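PDB 1FMJ: retinol dehydratase from Spodoptera frugiperda, which dehydrates retinol, probably by way of a sulfated intermediate, using a sulfotransferase fold that binds adenosine-3',5'-diphosphate. Local coordinates for residues 9-14 against 167-172; 36-39 against 44-47; 86-91 against 158-163. All coordinates share one frame; numbering follows the deposited sequence.

Interaction 1. Residues 9-14 against 167-172; sequences FPYEFR and LSLMPP
Tyr-11 reaches across to Ser-168 and Leu-169. The contact joins two parts of a sulfotransferase fold. One is the N-terminal arm, just before edge strand 13-14 of a small antiparallel sheet. The other is a short 3-10 turn, 167-169, in the loop that follows strand 160-163 of the central parallel sheet. The CB of Tyr-11 points at this turn. CG stands beside the backbone N and anti to the carbonyl carbon (chi1 -57°), which sends the ring on toward the turn. Along one side of the ring, CD1 lies 4.0 Å from Leu-169 CD2. Further out, CE1 touches the same methyl, Leu-169 CD2, at 3.9 Å, and the two side chains cross at a slant. CE1 also meets Ser-168 O at 3.2 Å, and this oxygen lies at the ring edge, near its plane. Pro-10 CG sits over the centre of one ring face, 4.0 Å above the plane, and Phe-9 CE1 lies at the edge. The turn is closed by a backbone hydrogen bond from Met-170 N to Leu-167 O, and Glu-233 accepts a hydrogen bond from Ser-168 N. At the tip, Tyr-11 OH donates to Ser-168 O at 3.1 Å. It meets the oxygen at a C=O...O angle of 124°, tilted 34° from the carbonyl plane, with Ser-168 CB 3.6 Å from the same Tyr-11 OH.

Interaction 2. Residues 36-39 against 44-47; sequences VKLG and MVYR
Val-36 lays its CG2 methyl against CG2 of Val-45, 3.8 Å away. The Val-45 methyl is shared, because Leu-38 CB approaches that CG2 at 4.0 Å from further along the strand. Phe-13 adds to this apolar group from the neighbouring strand. With an alanine in place of Val-36 both methyls go, and Val-45 CG2 would probably lose one of its two apolar neighbours, keeping Leu-38, while a gap would open beside Phe-13. The two segments are the arms of a beta hairpin, strands 35-38 and 43-46, in a three-stranded antiparallel sheet. Val-36 and Val-45 form a hydrogen-bonded pair. Val-45 N gives a nearly straight bond to Val-36 O, with an N-H...O angle of 175°. The return bond, Val-36 N to Val-45 O, is more bent at 140°, though both span 3.2 Å. Lys-37 and Met-44 make the next pair, non-hydrogen-bonded, and their side chains share the other face of the sheet. The bend of Lys-37 at chi2 (71°) brings CD to 3.7 Å from Met-44 SD. A second bend, at chi4, turns NZ, which hydrogen-bonds the carbonyl oxygens of Gly-42 and Gly-220. Arg-47 NH1 forms a salt bridge with Glu-15.

Interaction 3. Residues 86-91 against 158-163; sequences IENDLN and KRFVKT. With RTL (retinol), chain H.
The ring of Phe-160 meets Glu-87 at its edge: Glu-87 CB lies in the ring plane, 3.7 Å from Phe-160 CZ. Glu-87 CG follows, 3.8 Å from Phe-160 CE2, so the aliphatic part of the glutamate runs along the ring rim. The carboxylate plane is turned 75° from the ring. The Asn-88 and Phe-160 side chains approach each other head on. Asn-88 ND2 is 3.8 Å from the same Phe-160 CZ, with the amide plane 37° from the ring plane, and this ND2 is hydrogen-bonded to Trp-84 O. Trp-84 also brings its own ring against Phe-160. The contact joins the C-terminal end of helix 76-87 to strand 160-163, next to strand 66-70 in the parallel sheet of the sulfotransferase domain. At the other end of the segment, Lys-162 lines the retinol pocket. Its chain is extended beyond CG, and NZ donates to retinol O1 at 2.9 Å; His-164 also hydrogen-bonds retinol. Nearer the helix, Lys-158 bends at chi3 (-96°) and chi4, bringing NZ to 3.9 Å from Glu-87 OE2. This salt bridge is long. Lys-158 NZ is hydrogen-bonded to Thr-64 O, and Glu-87 OE1 pairs with Lys-268. Two lysines near the Glu-87 carboxylate would probably favour its charged form, and the link to Lys-158 is probably the looser of the two.

How the interactions relate
The chain starts with the arm 9-14, which leads into edge strand 13-14. Interaction 2 closes a tight hairpin, 36-39 against 44-47. Strand 35-38 is the middle strand of that sheet and joins strand 13-14 through backbone hydrogen bonds, probably Lys-37 N to Arg-14 O among them, so interactions 1 and 2 touch. Interaction 3 closes a longer loop, from the end of helix 76-87 to strand 160-163. Shortly afterwards, 167-172 meets the arm and interaction 1 closes the widest loop. Interactions 2 and 3 both nest within it, one after the other. Met-170 packs on Thr-163, linking interactions 1 and 3. Interaction 1 ties the arm to the loop after strand 160-163; interaction 2 holds the hairpin.

Interaction 1. Residues 9-14 against 167-172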
ATOM      1  N   PHE A   9       1.992  -3.880  23.760  1.00 33.50           N
ATOM      2  CA  PHE A   9       2.888  -3.664  22.629  1.00 32.17           C
ATOM      3  C   PHE A   9       4.308  -4.099  22.991  1.00 31.82           C
ATOM      4  O   PHE A   9       4.979  -3.464  23.800  1.00 31.73           O
ATOM      5  CB  PHE A   9       2.861  -2.190  22.206  1.00 31.05           C
ATOM      6  CG  PHE A   9       3.298  -1.965  20.792  1.00 30.63           C
ATOM      7  CD1 PHE A   9       2.671  -2.636  19.746  1.00 29.86           C
ATOM      8  CD2 PHE A   9       4.346  -1.102  20.500  1.00 30.21           C
ATOM      9  CE1 PHE A   9       3.087  -2.448  18.429  1.00 29.97           C
ATOM     10  CE2 PHE A   9       4.767  -0.908  19.185  1.00 30.07           C
ATOM     11  CZ  PHE A   9       4.136  -1.584  18.149  1.00 29.60           C
ATOM     12  N   PRO A  10       4.785  -5.194  22.379  1.00 31.57           N
ATOM     13  CA  PRO A  10       6.116  -5.749  22.623  1.00 31.45           C
ATOM     14  C   PRO A  10       7.256  -5.197  21.785  1.00 31.67           C
ATOM     15  O   PRO A  10       8.350  -5.753  21.799  1.00 31.43           O
ATOM     16  CB  PRO A  10       5.905  -7.229  22.354  1.00 30.92           C
ATOM     17  CG  PRO A  10       5.006  -7.185  21.162  1.00 30.95           C
ATOM     18  CD  PRO A  10       3.996  -6.101  21.525  1.00 31.30           C
ATOM     19  N   TYR A  11       7.019  -4.107  21.066  1.00 31.14           N
ATOM     20  CA  TYR A  11       8.057  -3.557  20.210  1.00 30.74           C
ATOM     21  C   TYR A  11       8.660  -2.229  20.631  1.00 30.56           C
ATOM     22  O   TYR A  11       7.967  -1.337  21.114  1.00 30.35           O
ATOM     23  CB  TYR A  11       7.519  -3.414  18.787  1.00 30.91           C
ATOM     24  CG  TYR A  11       7.011  -4.703  18.202  1.00 30.63           C
ATOM     25  CD1 TYR A  11       5.704  -4.809  17.734  1.00 30.69           C
ATOM     26  CD2 TYR A  11       7.842  -5.816  18.097  1.00 31.48           C
ATOM     27  CE1 TYR A  11       5.236  -5.991  17.171  1.00 30.42           C
ATOM     28  CE2 TYR A  11       7.381  -7.008  17.533  1.00 31.48           C
ATOM     29  CZ  TYR A  11       6.079  -7.081  17.071  1.00 30.53           C
ATOM     30  OH  TYR A  11       5.630  -8.234  16.478  1.00 33.11           O
ATOM     31  N   GLU A  12       9.966  -2.112  20.441  1.00 30.37           N
ATOM     32  CA  GLU A  12      10.672  -0.881  20.742  1.00 30.79           C
ATOM     33  C   GLU A  12      11.085  -0.347  19.379  1.00 30.49           C
ATOM     34  O   GLU A  12      11.158  -1.105  18.412  1.00 30.25           O
ATOM     35  CB  GLU A  12      11.921  -1.149  21.578  1.00 31.78           C
ATOM     36  CG  GLU A  12      11.671  -1.827  22.905  1.00 33.72           C
ATOM     37  CD  GLU A  12      12.916  -1.848  23.770  1.00 34.91           C
ATOM     38  OE1 GLU A  12      14.018  -2.032  23.210  1.00 36.04           O
ATOM     39  OE2 GLU A  12      12.793  -1.690  25.004  1.00 35.74           O
ATOM     40  N   PHE A  13      11.347   0.950  19.298  1.00 29.99           N
ATOM     41  CA  PHE A  13      11.756   1.547  18.041  1.00 30.26           C
ATOM     42  C   PHE A  13      13.087   2.246  18.252  1.00 30.68           C
ATOM     43  O   PHE A  13      13.473   2.549  19.383  1.00 29.99           O
ATOM     44  CB  PHE A  13      10.702   2.556  17.563  1.00 29.91           C
ATOM     45  CG  PHE A  13      10.625   3.799  18.404  1.00 29.02           C
ATOM     46  CD1 PHE A  13      11.449   4.892  18.135  1.00 27.93           C
ATOM     47  CD2 PHE A  13       9.734   3.876  19.473  1.00 27.95           C
ATOM     48  CE1 PHE A  13      11.384   6.049  18.917  1.00 27.34           C
ATOM     49  CE2 PHE A  13       9.664   5.027  20.260  1.00 27.98           C
ATOM     50  CZ  PHE A  13      10.489   6.114  19.981  1.00 26.08           C
ATOM     51  N   ARG A  14      13.798   2.489  17.165  1.00 30.99           N
ATOM     52  CA  ARG A  14      15.077   3.168  17.272  1.00 32.13           C
ATOM     53  C   ARG A  14      15.203   4.139  16.127  1.00 32.45           C
ATOM     54  O   ARG A  14      14.621   3.938  15.054  1.00 32.27           O
ATOM     55  CB  ARG A  14      16.243   2.179  17.214  1.00 32.36           C
ATOM     56  CG  ARG A  14      16.514   1.608  15.827  1.00 32.39           C
ATOM     57  CD  ARG A  14      17.748   0.726  15.847  1.00 32.00           C
ATOM     58  NE  ARG A  14      18.040   0.113  14.552  1.00 32.39           N
ATOM     59  CZ  ARG A  14      18.403   0.785  13.462  1.00 31.90           C
ATOM     60  NH1 ARG A  14      18.521   2.104  13.501  1.00 32.12           N
ATOM     61  NH2 ARG A  14      18.653   0.133  12.330  1.00 31.66           N
ATOM     62  N   LEU A 167       1.737  -8.140   9.039  1.00 20.36           N
ATOM     63  CA  LEU A 167       0.941  -8.791  10.069  1.00 21.89           C
ATOM     64  C   LEU A 167       1.432  -8.634  11.508  1.00 22.52           C
ATOM     65  O   LEU A 167       0.616  -8.540  12.418  1.00 23.25           O
ATOM     66  CB  LEU A 167       0.780 -10.285   9.747  1.00 21.94           C
ATOM     67  CG  LEU A 167       0.081 -10.636   8.424  1.00 22.87           C
ATOM     68  CD1 LEU A 167      -0.076 -12.154   8.310  1.00 20.58           C
ATOM     69  CD2 LEU A 167      -1.291  -9.957   8.351  1.00 21.96           C
ATOM     70  N   SER A 168       2.747  -8.587  11.717  1.00 22.66           N
ATOM     71  CA  SER A 168       3.295  -8.474  13.070  1.00 22.67           C
ATOM     72  C   SER A 168       2.960  -7.186  13.823  1.00 23.17           C
ATOM     73  O   SER A 168       3.134  -7.116  15.045  1.00 22.18           O
ATOM     74  CB  SER A 168       4.813  -8.670  13.040  1.00 23.34           C
ATOM     75  OG  SER A 168       5.438  -7.669  12.273  1.00 22.96           O
ATOM     76  N   LEU A 169       2.493  -6.164  13.110  1.00 23.20           N
ATOM     77  CA  LEU A 169       2.127  -4.913  13.767  1.00 22.86           C
ATOM     78  C   LEU A 169       0.625  -4.874  14.024  1.00 22.69           C
ATOM     79  O   LEU A 169       0.106  -3.955  14.649  1.00 23.12           O
ATOM     80  CB  LEU A 169       2.547  -3.708  12.917  1.00 22.79           C
ATOM     81  CG  LEU A 169       4.062  -3.616  12.704  1.00 23.00           C
ATOM     82  CD1 LEU A 169       4.423  -2.339  11.959  1.00 21.88           C
ATOM     83  CD2 LEU A 169       4.753  -3.661  14.066  1.00 23.41           C
ATOM     84  N   MET A 170      -0.080  -5.879  13.529  1.00 23.95           N
ATOM     85  CA  MET A 170      -1.520  -5.937  13.734  1.00 24.04           C
ATOM     86  C   MET A 170      -1.809  -7.063  14.714  1.00 25.93           C
ATOM     87  O   MET A 170      -0.935  -7.883  14.994  1.00 25.18           O
ATOM     88  CB  MET A 170      -2.239  -6.141  12.396  1.00 22.24           C
ATOM     89  CG  MET A 170      -2.079  -4.934  11.462  1.00 19.61           C
ATOM     90  SD  MET A 170      -3.063  -4.984   9.948  1.00 18.42           S
ATOM     91  CE  MET A 170      -2.362  -6.422   9.129  1.00 19.61           C
ATOM     92  N   PRO A 171      -3.033  -7.107  15.263  1.00 27.08           N
ATOM     93  CA  PRO A 171      -3.426  -8.137  16.228  1.00 28.43           C
ATOM     94  C   PRO A 171      -3.036  -9.557  15.863  1.00 28.87           C
ATOM     95  O   PRO A 171      -3.406 -10.057  14.800  1.00 28.90           O
ATOM     96  CB  PRO A 171      -4.940  -7.964  16.317  1.00 28.22           C
ATOM     97  CG  PRO A 171      -5.101  -6.493  16.159  1.00 28.09           C
ATOM     98  CD  PRO A 171      -4.151  -6.180  15.012  1.00 28.38           C
ATOM     99  N   PRO A 172      -2.258 -10.222  16.733  1.00 29.80           N
ATOM    100  CA  PRO A 172      -1.881 -11.597  16.411  1.00 30.01           C
ATOM    101  C   PRO A 172      -3.179 -12.383  16.431  1.00 30.44           C
ATOM    102  O   PRO A 172      -4.092 -12.072  17.202  1.00 31.32           O
ATOM    103  CB  PRO A 172      -0.934 -11.974  17.550  1.00 31.12           C
ATOM    104  CG  PRO A 172      -1.394 -11.112  18.683  1.00 30.42           C
ATOM    105  CD  PRO A 172      -1.661  -9.794  18.010  1.00 29.98           C
TER

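Interaction 2. Residues 36-39 against 44-47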
ATOM      1  N   VAL A  36      11.535   5.921  11.799  1.00 24.97           N
ATOM      2  CA  VAL A  36      12.131   5.232  12.939  1.00 25.40           C
ATOM      3  C   VAL A  36      11.937   3.756  12.627  1.00 26.28           C
ATOM      4  O   VAL A  36      10.952   3.376  11.984  1.00 26.47           O
ATOM      5  CB  VAL A  36      11.440   5.539  14.294  1.00 25.81           C
ATOM      6  CG1 VAL A  36      11.566   7.018  14.630  1.00 25.01           C
ATOM      7  CG2 VAL A  36       9.988   5.092  14.259  1.00 23.92           C
ATOM      8  N   LYS A  37      12.892   2.933  13.045  1.00 26.51           N
ATOM      9  CA  LYS A  37      12.830   1.492  12.830  1.00 27.56           C
ATOM     10  C   LYS A  37      11.890   0.929  13.895  1.00 27.20           C
ATOM     11  O   LYS A  37      11.935   1.359  15.048  1.00 27.94           O
ATOM     12  CB  LYS A  37      14.222   0.881  13.000  1.00 27.88           C
ATOM     13  CG  LYS A  37      14.781   0.156  11.775  1.00 28.38           C
ATOM     14  CD  LYS A  37      15.170   1.111  10.667  1.00 27.33           C
ATOM     15  CE  LYS A  37      16.012   0.410   9.598  1.00 27.66           C
ATOM     16  NZ  LYS A  37      15.275  -0.672   8.869  1.00 26.69           N
ATOM     17  N   LEU A  38      11.051  -0.031  13.527  1.00 25.96           N
ATOM     18  CA  LEU A  38      10.110  -0.591  14.493  1.00 26.64           C
ATOM     19  C   LEU A  38      10.166  -2.104  14.609  1.00 26.60           C
ATOM     20  O   LEU A  38      10.071  -2.811  13.613  1.00 27.90           O
ATOM     21  CB  LEU A  38       8.677  -0.166  14.143  1.00 25.00           C
ATOM     22  CG  LEU A  38       7.588  -0.627  15.117  1.00 24.16           C
ATOM     23  CD1 LEU A  38       7.979  -0.183  16.527  1.00 24.51           C
ATOM     24  CD2 LEU A  38       6.232  -0.049  14.724  1.00 21.04           C
ATOM     25  N   GLY A  39      10.315  -2.598  15.835  1.00 27.47           N
ATOM     26  CA  GLY A  39      10.371  -4.036  16.051  1.00 27.49           C
ATOM     27  C   GLY A  39      11.716  -4.669  15.729  1.00 27.35           C
ATOM     28  O   GLY A  39      12.595  -4.017  15.168  1.00 27.23           O
ATOM     29  N   MET A  44      10.402   0.109   8.607  1.00 22.25           N
ATOM     30  CA  MET A  44      10.440   1.548   8.446  1.00 21.75           C
ATOM     31  C   MET A  44       9.040   2.152   8.591  1.00 21.62           C
ATOM     32  O   MET A  44       8.176   1.939   7.740  1.00 20.87           O
ATOM     33  CB  MET A  44      11.016   1.894   7.071  1.00 22.88           C
ATOM     34  CG  MET A  44      12.515   1.695   6.944  1.00 21.49           C
ATOM     35  SD  MET A  44      13.435   2.855   7.966  1.00 25.78           S
ATOM     36  CE  MET A  44      13.643   4.239   6.826  1.00 22.88           C
ATOM     37  N   VAL A  45       8.808   2.898   9.668  1.00 20.33           N
ATOM     38  CA  VAL A  45       7.505   3.525   9.843  1.00 20.58           C
ATOM     39  C   VAL A  45       7.655   5.011  10.090  1.00 21.41           C
ATOM     40  O   VAL A  45       8.587   5.456  10.770  1.00 22.38           O
ATOM     41  CB  VAL A  45       6.680   2.881  11.012  1.00 19.58           C
ATOM     42  CG1 VAL A  45       6.485   1.390  10.757  1.00 18.81           C
ATOM     43  CG2 VAL A  45       7.367   3.102  12.342  1.00 18.74           C
ATOM     44  N   TYR A  46       6.750   5.790   9.505  1.00 22.84           N
ATOM     45  CA  TYR A  46       6.772   7.231   9.695  1.00 23.15           C
ATOM     46  C   TYR A  46       6.573   7.459  11.191  1.00 23.93           C
ATOM     47  O   TYR A  46       5.695   6.850  11.801  1.00 22.17           O
ATOM     48  CB  TYR A  46       5.650   7.888   8.883  1.00 23.84           C
ATOM     49  CG  TYR A  46       6.008   8.099   7.423  1.00 23.35           C
ATOM     50  CD1 TYR A  46       5.321   7.434   6.410  1.00 23.45           C
ATOM     51  CD2 TYR A  46       7.027   8.973   7.063  1.00 23.29           C
ATOM     52  CE1 TYR A  46       5.643   7.639   5.069  1.00 23.80           C
ATOM     53  CE2 TYR A  46       7.356   9.189   5.730  1.00 24.66           C
ATOM     54  CZ  TYR A  46       6.660   8.520   4.739  1.00 23.75           C
ATOM     55  OH  TYR A  46       6.980   8.750   3.426  1.00 22.69           O
ATOM     56  N   ARG A  47       7.391   8.334  11.774  1.00 23.98           N
ATOM     57  CA  ARG A  47       7.338   8.611  13.205  1.00 25.98           C
ATOM     58  C   ARG A  47       5.932   8.728  13.807  1.00 25.33           C
ATOM     59  O   ARG A  47       5.654   8.138  14.843  1.00 25.04           O
ATOM     60  CB  ARG A  47       8.156   9.864  13.529  1.00 27.74           C
ATOM     61  CG  ARG A  47       8.527   9.974  14.995  1.00 32.66           C
ATOM     62  CD  ARG A  47       9.328  11.238  15.287  1.00 34.95           C
ATOM     63  NE  ARG A  47       9.913  11.193  16.624  1.00 38.75           N
ATOM     64  CZ  ARG A  47      10.908  10.382  16.977  1.00 39.61           C
ATOM     65  NH1 ARG A  47      11.435   9.550  16.090  1.00 39.79           N
ATOM     66  NH2 ARG A  47      11.373  10.399  18.220  1.00 40.61           N
TER

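Interaction 3. Residues 86-91 against 158-163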
ATOM      1  N   ILE A  86     -17.610  -7.662  -5.218  1.00 24.74           N
ATOM      2  CA  ILE A  86     -17.994  -9.035  -4.917  1.00 26.39           C
ATOM      3  C   ILE A  86     -18.765  -9.151  -3.603  1.00 27.17           C
ATOM      4  O   ILE A  86     -19.706  -9.934  -3.502  1.00 28.38           O
ATOM      5  CB  ILE A  86     -16.753  -9.950  -4.875  1.00 25.99           C
ATOM      6  CG1 ILE A  86     -16.094  -9.963  -6.260  1.00 26.70           C
ATOM      7  CG2 ILE A  86     -17.156 -11.362  -4.443  1.00 27.23           C
ATOM      8  CD1 ILE A  86     -14.858 -10.839  -6.369  1.00 27.79           C
ATOM      9  N   GLU A  87     -18.364  -8.375  -2.601  1.00 28.21           N
ATOM     10  CA  GLU A  87     -19.046  -8.393  -1.312  1.00 28.05           C
ATOM     11  C   GLU A  87     -20.355  -7.616  -1.406  1.00 28.38           C
ATOM     12  O   GLU A  87     -21.235  -7.784  -0.571  1.00 28.81           O
ATOM     13  CB  GLU A  87     -18.167  -7.766  -0.218  1.00 28.34           C
ATOM     14  CG  GLU A  87     -16.867  -8.500   0.077  1.00 29.06           C
ATOM     15  CD  GLU A  87     -17.087  -9.839   0.755  1.00 30.32           C
ATOM     16  OE1 GLU A  87     -18.007 -10.571   0.339  1.00 30.26           O
ATOM     17  OE2 GLU A  87     -16.330 -10.173   1.691  1.00 29.99           O
ATOM     18  N   ASN A  88     -20.491  -6.770  -2.427  1.00 28.43           N
ATOM     19  CA  ASN A  88     -21.708  -5.972  -2.573  1.00 29.55           C
ATOM     20  C   ASN A  88     -22.603  -6.267  -3.779  1.00 30.00           C
ATOM     21  O   ASN A  88     -23.173  -5.353  -4.376  1.00 29.10           O
ATOM     22  CB  ASN A  88     -21.356  -4.482  -2.538  1.00 29.24           C
ATOM     23  CG  ASN A  88     -21.140  -3.972  -1.120  1.00 31.10           C
ATOM     24  OD1 ASN A  88     -22.098  -3.801  -0.359  1.00 32.08           O
ATOM     25  ND2 ASN A  88     -19.881  -3.741  -0.753  1.00 28.65           N
ATOM     26  N   ASP A  89     -22.719  -7.543  -4.136  1.00 31.44           N
ATOM     27  CA  ASP A  89     -23.586  -7.961  -5.238  1.00 32.44           C
ATOM     28  C   ASP A  89     -23.313  -7.269  -6.565  1.00 32.82           C
ATOM     29  O   ASP A  89     -24.246  -6.924  -7.293  1.00 31.99           O
ATOM     30  CB  ASP A  89     -25.045  -7.720  -4.857  1.00 34.18           C
ATOM     31  CG  ASP A  89     -25.422  -8.391  -3.557  1.00 35.98           C
ATOM     32  OD1 ASP A  89     -25.264  -9.623  -3.462  1.00 37.23           O
ATOM     33  OD2 ASP A  89     -25.876  -7.688  -2.629  1.00 37.84           O
ATOM     34  N   LEU A  90     -22.039  -7.074  -6.884  1.00 32.24           N
ATOM     35  CA  LEU A  90     -21.664  -6.421  -8.130  1.00 32.61           C
ATOM     36  C   LEU A  90     -22.506  -5.186  -8.422  1.00 32.38           C
ATOM     37  O   LEU A  90     -22.990  -4.999  -9.538  1.00 32.99           O
ATOM     38  CB  LEU A  90     -21.760  -7.401  -9.303  1.00 31.75           C
ATOM     39  CG  LEU A  90     -20.733  -8.533  -9.297  1.00 31.59           C
ATOM     40  CD1 LEU A  90     -21.247  -9.673  -8.432  1.00 32.83           C
ATOM     41  CD2 LEU A  90     -20.491  -9.016 -10.714  1.00 32.28           C
ATOM     42  N   ASN A  91     -22.684  -4.349  -7.405  1.00 32.58           N
ATOM     43  CA  ASN A  91     -23.441  -3.114  -7.550  1.00 32.47           C
ATOM     44  C   ASN A  91     -22.448  -2.058  -8.028  1.00 32.79           C
ATOM     45  O   ASN A  91     -21.899  -1.296  -7.226  1.00 33.26           O
ATOM     46  CB  ASN A  91     -24.040  -2.696  -6.206  1.00 31.97           C
ATOM     47  CG  ASN A  91     -24.964  -1.497  -6.323  1.00 30.89           C
ATOM     48  OD1 ASN A  91     -24.693  -0.555  -7.061  1.00 31.61           O
ATOM     49  ND2 ASN A  91     -26.057  -1.523  -5.576  1.00 31.75           N
ATOM     50  N   LYS A 158     -20.445  -3.066   7.300  1.00 19.58           N
ATOM     51  CA  LYS A 158     -19.281  -3.902   7.042  1.00 19.03           C
ATOM     52  C   LYS A 158     -18.064  -3.004   6.856  1.00 19.63           C
ATOM     53  O   LYS A 158     -18.126  -1.998   6.141  1.00 17.76           O
ATOM     54  CB  LYS A 158     -19.492  -4.762   5.792  1.00 19.26           C
ATOM     55  CG  LYS A 158     -18.268  -5.596   5.412  1.00 18.85           C
ATOM     56  CD  LYS A 158     -18.501  -6.408   4.145  1.00 19.10           C
ATOM     57  CE  LYS A 158     -18.949  -7.828   4.434  1.00 19.82           C
ATOM     58  NZ  LYS A 158     -17.876  -8.694   4.972  1.00 15.39           N
ATOM     59  N   ARG A 159     -16.966  -3.355   7.520  1.00 18.86           N
ATOM     60  CA  ARG A 159     -15.747  -2.570   7.421  1.00 19.03           C
ATOM     61  C   ARG A 159     -14.755  -3.151   6.429  1.00 19.14           C
ATOM     62  O   ARG A 159     -14.374  -4.324   6.525  1.00 19.18           O
ATOM     63  CB  ARG A 159     -15.066  -2.443   8.789  1.00 20.00           C
ATOM     64  CG  ARG A 159     -15.889  -1.710   9.843  1.00 21.57           C
ATOM     65  CD  ARG A 159     -15.083  -1.500  11.135  1.00 22.42           C
ATOM     66  NE  ARG A 159     -14.637  -2.757  11.735  1.00 21.64           N
ATOM     67  CZ  ARG A 159     -14.008  -2.844  12.905  1.00 21.76           C
ATOM     68  NH1 ARG A 159     -13.747  -1.746  13.609  1.00 18.77           N
ATOM     69  NH2 ARG A 159     -13.643  -4.032  13.373  1.00 21.01           N
ATOM     70  N   PHE A 160     -14.357  -2.323   5.466  1.00 17.44           N
ATOM     71  CA  PHE A 160     -13.373  -2.707   4.469  1.00 17.21           C
ATOM     72  C   PHE A 160     -12.113  -1.942   4.856  1.00 15.74           C
ATOM     73  O   PHE A 160     -12.111  -0.712   4.885  1.00 15.71           O
ATOM     74  CB  PHE A 160     -13.827  -2.308   3.061  1.00 17.86           C
ATOM     75  CG  PHE A 160     -14.948  -3.156   2.523  1.00 18.75           C
ATOM     76  CD1 PHE A 160     -16.277  -2.854   2.826  1.00 18.83           C
ATOM     77  CD2 PHE A 160     -14.675  -4.277   1.743  1.00 17.89           C
ATOM     78  CE1 PHE A 160     -17.313  -3.661   2.359  1.00 19.72           C
ATOM     79  CE2 PHE A 160     -15.704  -5.094   1.268  1.00 18.66           C
ATOM     80  CZ  PHE A 160     -17.026  -4.790   1.575  1.00 18.66           C
ATOM     81  N   VAL A 161     -11.054  -2.674   5.177  1.00 15.41           N
ATOM     82  CA  VAL A 161      -9.809  -2.053   5.601  1.00 15.05           C
ATOM     83  C   VAL A 161      -8.668  -2.248   4.624  1.00 15.52           C
ATOM     84  O   VAL A 161      -8.387  -3.373   4.192  1.00 14.44           O
ATOM     85  CB  VAL A 161      -9.350  -2.612   6.966  1.00 15.71           C
ATOM     86  CG1 VAL A 161      -8.119  -1.846   7.448  1.00 15.22           C
ATOM     87  CG2 VAL A 161     -10.481  -2.528   7.976  1.00 16.19           C
ATOM     88  N   LYS A 162      -8.011  -1.144   4.283  1.00 14.66           N
ATOM     89  CA  LYS A 162      -6.861  -1.175   3.391  1.00 15.93           C
ATOM     90  C   LYS A 162      -5.651  -0.942   4.276  1.00 15.82           C
ATOM     91  O   LYS A 162      -5.682  -0.072   5.142  1.00 15.86           O
ATOM     92  CB  LYS A 162      -6.948  -0.048   2.363  1.00 17.45           C
ATOM     93  CG  LYS A 162      -5.617   0.304   1.717  1.00 19.05           C
ATOM     94  CD  LYS A 162      -5.741   1.555   0.869  1.00 18.04           C
ATOM     95  CE  LYS A 162      -4.402   1.993   0.334  1.00 19.17           C
ATOM     96  NZ  LYS A 162      -4.530   3.195  -0.517  1.00 20.23           N
ATOM     97  N   THR A 163      -4.588  -1.712   4.084  1.00 14.96           N
ATOM     98  CA  THR A 163      -3.408  -1.500   4.906  1.00 15.29           C
ATOM     99  C   THR A 163      -2.131  -1.990   4.255  1.00 15.43           C
ATOM    100  O   THR A 163      -2.144  -2.920   3.441  1.00 15.23           O
ATOM    101  CB  THR A 163      -3.536  -2.195   6.300  1.00 14.91           C
ATOM    102  OG1 THR A 163      -2.434  -1.800   7.130  1.00 15.18           O
ATOM    103  CG2 THR A 163      -3.501  -3.705   6.158  1.00 15.23           C
TER
HETATM  104  C1  RTL H 401       0.981  14.792   1.487  1.00 47.83           C
HETATM  105  C2  RTL H 401       1.833  15.697   2.434  1.00 47.44           C
HETATM  106  C3  RTL H 401       1.150  15.973   3.768  1.00 47.74           C
HETATM  107  C4  RTL H 401      -0.208  15.603   4.360  1.00 47.50           C
HETATM  108  C5  RTL H 401      -0.896  14.743   3.298  1.00 47.50           C
HETATM  109  C6  RTL H 401      -0.429  14.351   2.033  1.00 47.80           C
HETATM  110  C7  RTL H 401      -1.218  13.492   1.110  1.00 48.42           C
HETATM  111  C8  RTL H 401      -1.274  12.130   1.188  1.00 49.41           C
HETATM  112  C9  RTL H 401      -2.049  11.274   0.280  1.00 49.90           C
HETATM  113  C10 RTL H 401      -2.001   9.908   0.494  1.00 49.81           C
HETATM  114  C11 RTL H 401      -2.658   8.803  -0.238  1.00 48.76           C
HETATM  115  C12 RTL H 401      -1.772   7.793  -0.531  1.00 47.39           C
HETATM  116  C13 RTL H 401      -1.846   6.487  -1.219  1.00 46.03           C
HETATM  117  C14 RTL H 401      -0.933   5.509  -1.495  1.00 44.29           C
HETATM  118  C15 RTL H 401      -0.796   4.379  -0.561  1.00 42.65           C
HETATM  119  O1  RTL H 401      -1.650   3.358  -0.859  1.00 40.72           O
HETATM  120  C16 RTL H 401       1.968  13.626   1.278  1.00 47.39           C
HETATM  121  C17 RTL H 401       0.931  15.619   0.192  1.00 47.78           C
HETATM  122  C18 RTL H 401      -2.292  14.341   3.799  1.00 47.47           C
HETATM  123  C19 RTL H 401      -2.871  11.909  -0.857  1.00 50.05           C
HETATM  124  C20 RTL H 401      -3.304   6.316  -1.676  1.00 45.97           C